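Local structure of peptidoglycan D,D-transpeptidase FtsI (Yersinia pestis, 6SYN) at residues 279-287 against 353-362. The protein probably cross-links peptidoglycan strands as a class B penicillin-binding protein, a serine D,D-transpeptidase of the cell-division machinery that beta-lactams inhibit. Sequence-based numbering, arbitrary orientation.
Sequences YFVNGHQIK and SDIERATFSF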
# COMPACT_ATOMS: atom_id res chain seq x y z
N TYR A 279 -25.76 -24.32 -4.98
CA TYR A 279 -26.44 -24.52 -6.29
C TYR A 279 -25.39 -24.52 -7.41
O TYR A 279 -24.19 -24.28 -7.13
CB TYR A 279 -27.54 -23.48 -6.50
CG TYR A 279 -27.10 -22.11 -6.95
CD1 TYR A 279 -26.26 -21.33 -6.18
CD2 TYR A 279 -27.56 -21.57 -8.15
CE1 TYR A 279 -25.87 -20.06 -6.59
CE2 TYR A 279 -27.19 -20.31 -8.57
CZ TYR A 279 -26.34 -19.55 -7.79
OH TYR A 279 -25.97 -18.29 -8.19
N PHE A 280 -25.84 -24.81 -8.64
CA PHE A 280 -24.96 -24.98 -9.82
C PHE A 280 -25.16 -23.81 -10.78
O PHE A 280 -26.29 -23.31 -10.96
CB PHE A 280 -25.17 -26.35 -10.48
CG PHE A 280 -24.50 -27.50 -9.77
CD1 PHE A 280 -23.12 -27.63 -9.76
CD2 PHE A 280 -25.26 -28.45 -9.10
CE1 PHE A 280 -22.51 -28.69 -9.10
CE2 PHE A 280 -24.64 -29.51 -8.44
CZ PHE A 280 -23.27 -29.63 -8.44
N VAL A 281 -24.03 -23.37 -11.34
CA VAL A 281 -23.87 -22.30 -12.36
C VAL A 281 -22.92 -22.87 -13.43
O VAL A 281 -21.72 -23.05 -13.11
CB VAL A 281 -23.35 -21.01 -11.69
CG1 VAL A 281 -23.06 -19.90 -12.69
CG2 VAL A 281 -24.32 -20.53 -10.62
N ASN A 282 -23.46 -23.25 -14.59
CA ASN A 282 -22.71 -23.87 -15.72
C ASN A 282 -22.04 -25.18 -15.27
O ASN A 282 -20.97 -25.53 -15.85
CB ASN A 282 -21.62 -22.95 -16.29
CG ASN A 282 -22.12 -21.66 -16.91
OD1 ASN A 282 -21.36 -20.70 -17.04
ND2 ASN A 282 -23.38 -21.63 -17.33
N GLY A 283 -22.61 -25.88 -14.29
CA GLY A 283 -22.09 -27.18 -13.79
C GLY A 283 -20.97 -27.03 -12.77
O GLY A 283 -20.40 -28.07 -12.39
N HIS A 284 -20.64 -25.79 -12.37
CA HIS A 284 -19.73 -25.47 -11.23
C HIS A 284 -20.59 -25.15 -9.99
O HIS A 284 -21.58 -24.40 -10.12
CB HIS A 284 -18.81 -24.29 -11.57
CG HIS A 284 -17.87 -24.53 -12.71
ND1 HIS A 284 -17.94 -23.81 -13.89
CD2 HIS A 284 -16.84 -25.40 -12.85
CE1 HIS A 284 -17.00 -24.23 -14.71
NE2 HIS A 284 -16.31 -25.20 -14.10
N GLN A 285 -20.23 -25.71 -8.82
CA GLN A 285 -20.96 -25.51 -7.54
C GLN A 285 -20.52 -24.18 -6.90
O GLN A 285 -19.33 -24.05 -6.59
CB GLN A 285 -20.71 -26.67 -6.57
CG GLN A 285 -21.76 -26.76 -5.46
CD GLN A 285 -21.48 -27.82 -4.43
OE1 GLN A 285 -22.35 -28.20 -3.65
NE2 GLN A 285 -20.25 -28.31 -4.39
N ILE A 286 -21.45 -23.24 -6.72
CA ILE A 286 -21.27 -22.08 -5.80
C ILE A 286 -21.75 -22.54 -4.42
O ILE A 286 -22.96 -22.78 -4.27
CB ILE A 286 -22.04 -20.82 -6.25
CG1 ILE A 286 -21.98 -20.58 -7.76
CG2 ILE A 286 -21.56 -19.61 -5.47
CD1 ILE A 286 -20.62 -20.21 -8.28
N LYS A 287 -20.84 -22.72 -3.46
CA LYS A 287 -21.20 -22.99 -2.05
C LYS A 287 -20.48 -21.99 -1.14
O LYS A 287 -19.44 -21.43 -1.55
CB LYS A 287 -20.92 -24.45 -1.66
CG LYS A 287 -19.46 -24.88 -1.64
CD LYS A 287 -19.22 -26.03 -0.68
CE LYS A 287 -17.79 -26.54 -0.70
NZ LYS A 287 -17.57 -27.57 0.35
N SER A 353 -20.08 -15.55 -19.62
CA SER A 353 -20.69 -16.81 -19.13
C SER A 353 -21.30 -16.55 -17.75
O SER A 353 -20.91 -15.56 -17.10
CB SER A 353 -19.70 -17.95 -19.09
OG SER A 353 -18.62 -17.66 -18.21
N ASP A 354 -22.23 -17.41 -17.33
CA ASP A 354 -22.99 -17.28 -16.06
C ASP A 354 -22.04 -17.47 -14.87
O ASP A 354 -22.23 -16.77 -13.85
CB ASP A 354 -24.18 -18.24 -16.08
CG ASP A 354 -25.26 -17.82 -17.06
OD1 ASP A 354 -24.97 -17.02 -17.98
OD2 ASP A 354 -26.40 -18.30 -16.90
N ILE A 355 -21.05 -18.36 -14.99
CA ILE A 355 -20.01 -18.61 -13.94
C ILE A 355 -19.08 -17.39 -13.86
O ILE A 355 -18.62 -17.08 -12.74
CB ILE A 355 -19.22 -19.92 -14.19
CG1 ILE A 355 -18.19 -20.19 -13.09
CG2 ILE A 355 -18.56 -19.93 -15.56
CD1 ILE A 355 -18.73 -20.14 -11.67
N GLU A 356 -18.81 -16.71 -14.98
CA GLU A 356 -17.93 -15.51 -15.00
C GLU A 356 -18.63 -14.39 -14.23
O GLU A 356 -18.00 -13.82 -13.32
CB GLU A 356 -17.57 -15.14 -16.44
CG GLU A 356 -16.41 -15.97 -16.97
CD GLU A 356 -16.20 -15.94 -18.48
OE1 GLU A 356 -17.04 -15.36 -19.20
OE2 GLU A 356 -15.18 -16.50 -18.93
N ARG A 357 -19.90 -14.12 -14.55
CA ARG A 357 -20.79 -13.15 -13.86
C ARG A 357 -20.78 -13.42 -12.34
O ARG A 357 -20.60 -12.45 -11.58
CB ARG A 357 -22.21 -13.25 -14.43
CG ARG A 357 -22.32 -12.72 -15.85
CD ARG A 357 -23.54 -13.23 -16.59
NE ARG A 357 -24.75 -12.59 -16.12
CZ ARG A 357 -25.98 -12.91 -16.52
NH1 ARG A 357 -26.16 -13.87 -17.41
NH2 ARG A 357 -27.02 -12.26 -16.03
N ALA A 358 -20.96 -14.67 -11.93
CA ALA A 358 -20.94 -15.11 -10.51
C ALA A 358 -19.59 -14.77 -9.88
O ALA A 358 -19.57 -14.07 -8.86
CB ALA A 358 -21.24 -16.59 -10.42
N THR A 359 -18.49 -15.25 -10.45
CA THR A 359 -17.12 -15.07 -9.88
C THR A 359 -16.80 -13.58 -9.76
O THR A 359 -16.14 -13.20 -8.77
CB THR A 359 -16.08 -15.85 -10.69
OG1 THR A 359 -16.24 -15.52 -12.07
CG2 THR A 359 -16.20 -17.35 -10.49
N PHE A 360 -17.28 -12.75 -10.70
CA PHE A 360 -17.15 -11.27 -10.69
C PHE A 360 -17.87 -10.67 -9.48
O PHE A 360 -17.45 -9.59 -9.01
CB PHE A 360 -17.70 -10.65 -11.97
CG PHE A 360 -17.09 -9.33 -12.36
CD1 PHE A 360 -15.72 -9.22 -12.56
CD2 PHE A 360 -17.87 -8.20 -12.55
CE1 PHE A 360 -15.15 -8.01 -12.93
CE2 PHE A 360 -17.30 -6.99 -12.92
CZ PHE A 360 -15.94 -6.90 -13.11
N SER A 361 -18.92 -11.34 -8.98
CA SER A 361 -19.72 -10.89 -7.81
C SER A 361 -18.98 -11.17 -6.49
O SER A 361 -19.41 -10.60 -5.47
CB SER A 361 -21.11 -11.48 -7.81
OG SER A 361 -21.11 -12.81 -7.32
N PHE A 362 -17.95 -12.01 -6.49
CA PHE A 362 -17.06 -12.18 -5.30
C PHE A 362 -15.60 -11.99 -5.74
O PHE A 362 -14.70 -12.67 -5.21
CB PHE A 362 -17.36 -13.48 -4.54
CG PHE A 362 -17.65 -14.72 -5.36
CD1 PHE A 362 -16.63 -15.56 -5.76
CD2 PHE A 362 -18.96 -15.08 -5.65
CE1 PHE A 362 -16.91 -16.72 -6.48
CE2 PHE A 362 -19.23 -16.24 -6.36
CZ PHE A 362 -18.21 -17.05 -6.78
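I355 presents both its backbone N-H and its side chain to the hairpin of 279-287. The polar link is a hydrogen bond from I355 N, in the first turn of helix 354-360, to N282 OD1 at 3.1 Å. With an N-H...O angle of 153° the bond is moderately bent, and the donor sits above the carbonyl plane of the amide, 55° out of it. N282 is the second residue of the type I' turn from V281 to H284, so the tip of the hairpin is tied to the helix start. S353 and E356 cap that start in their own capping box, S353 N giving a bond to E356 OE1 while E356 N returns a weak one to S353 OG.

The van der Waals contacts lie beside this bond. V281 CG1, anti to its own N (chi1 175°), is laid against the backbone, 3.4 Å from D354 C, and also meets I355 CB. The side chain of I355 runs along the hairpin, bending at CG1: this atom touches the H284 ring at ND1, 3.7 Å away, the two side chains crossing at about a right angle, and I355 CD1 ends 3.9 Å from I286 CD1. A358 CB adds a methyl near both V281 CG1 and I286 CD1. Farther on, I286 CG2 approaches F362 CE2 at 4.2 Å.

F362 continues from here toward the active site, touching N306, its side chain about 4 Å from the bound carbenicillin-derived ligand at the nearest atoms. The arrangement is a two-stranded beta-hairpin packed on a short capped helix, from which the chain runs on to ligand-facing F362 in the penicillin-binding transpeptidase domain.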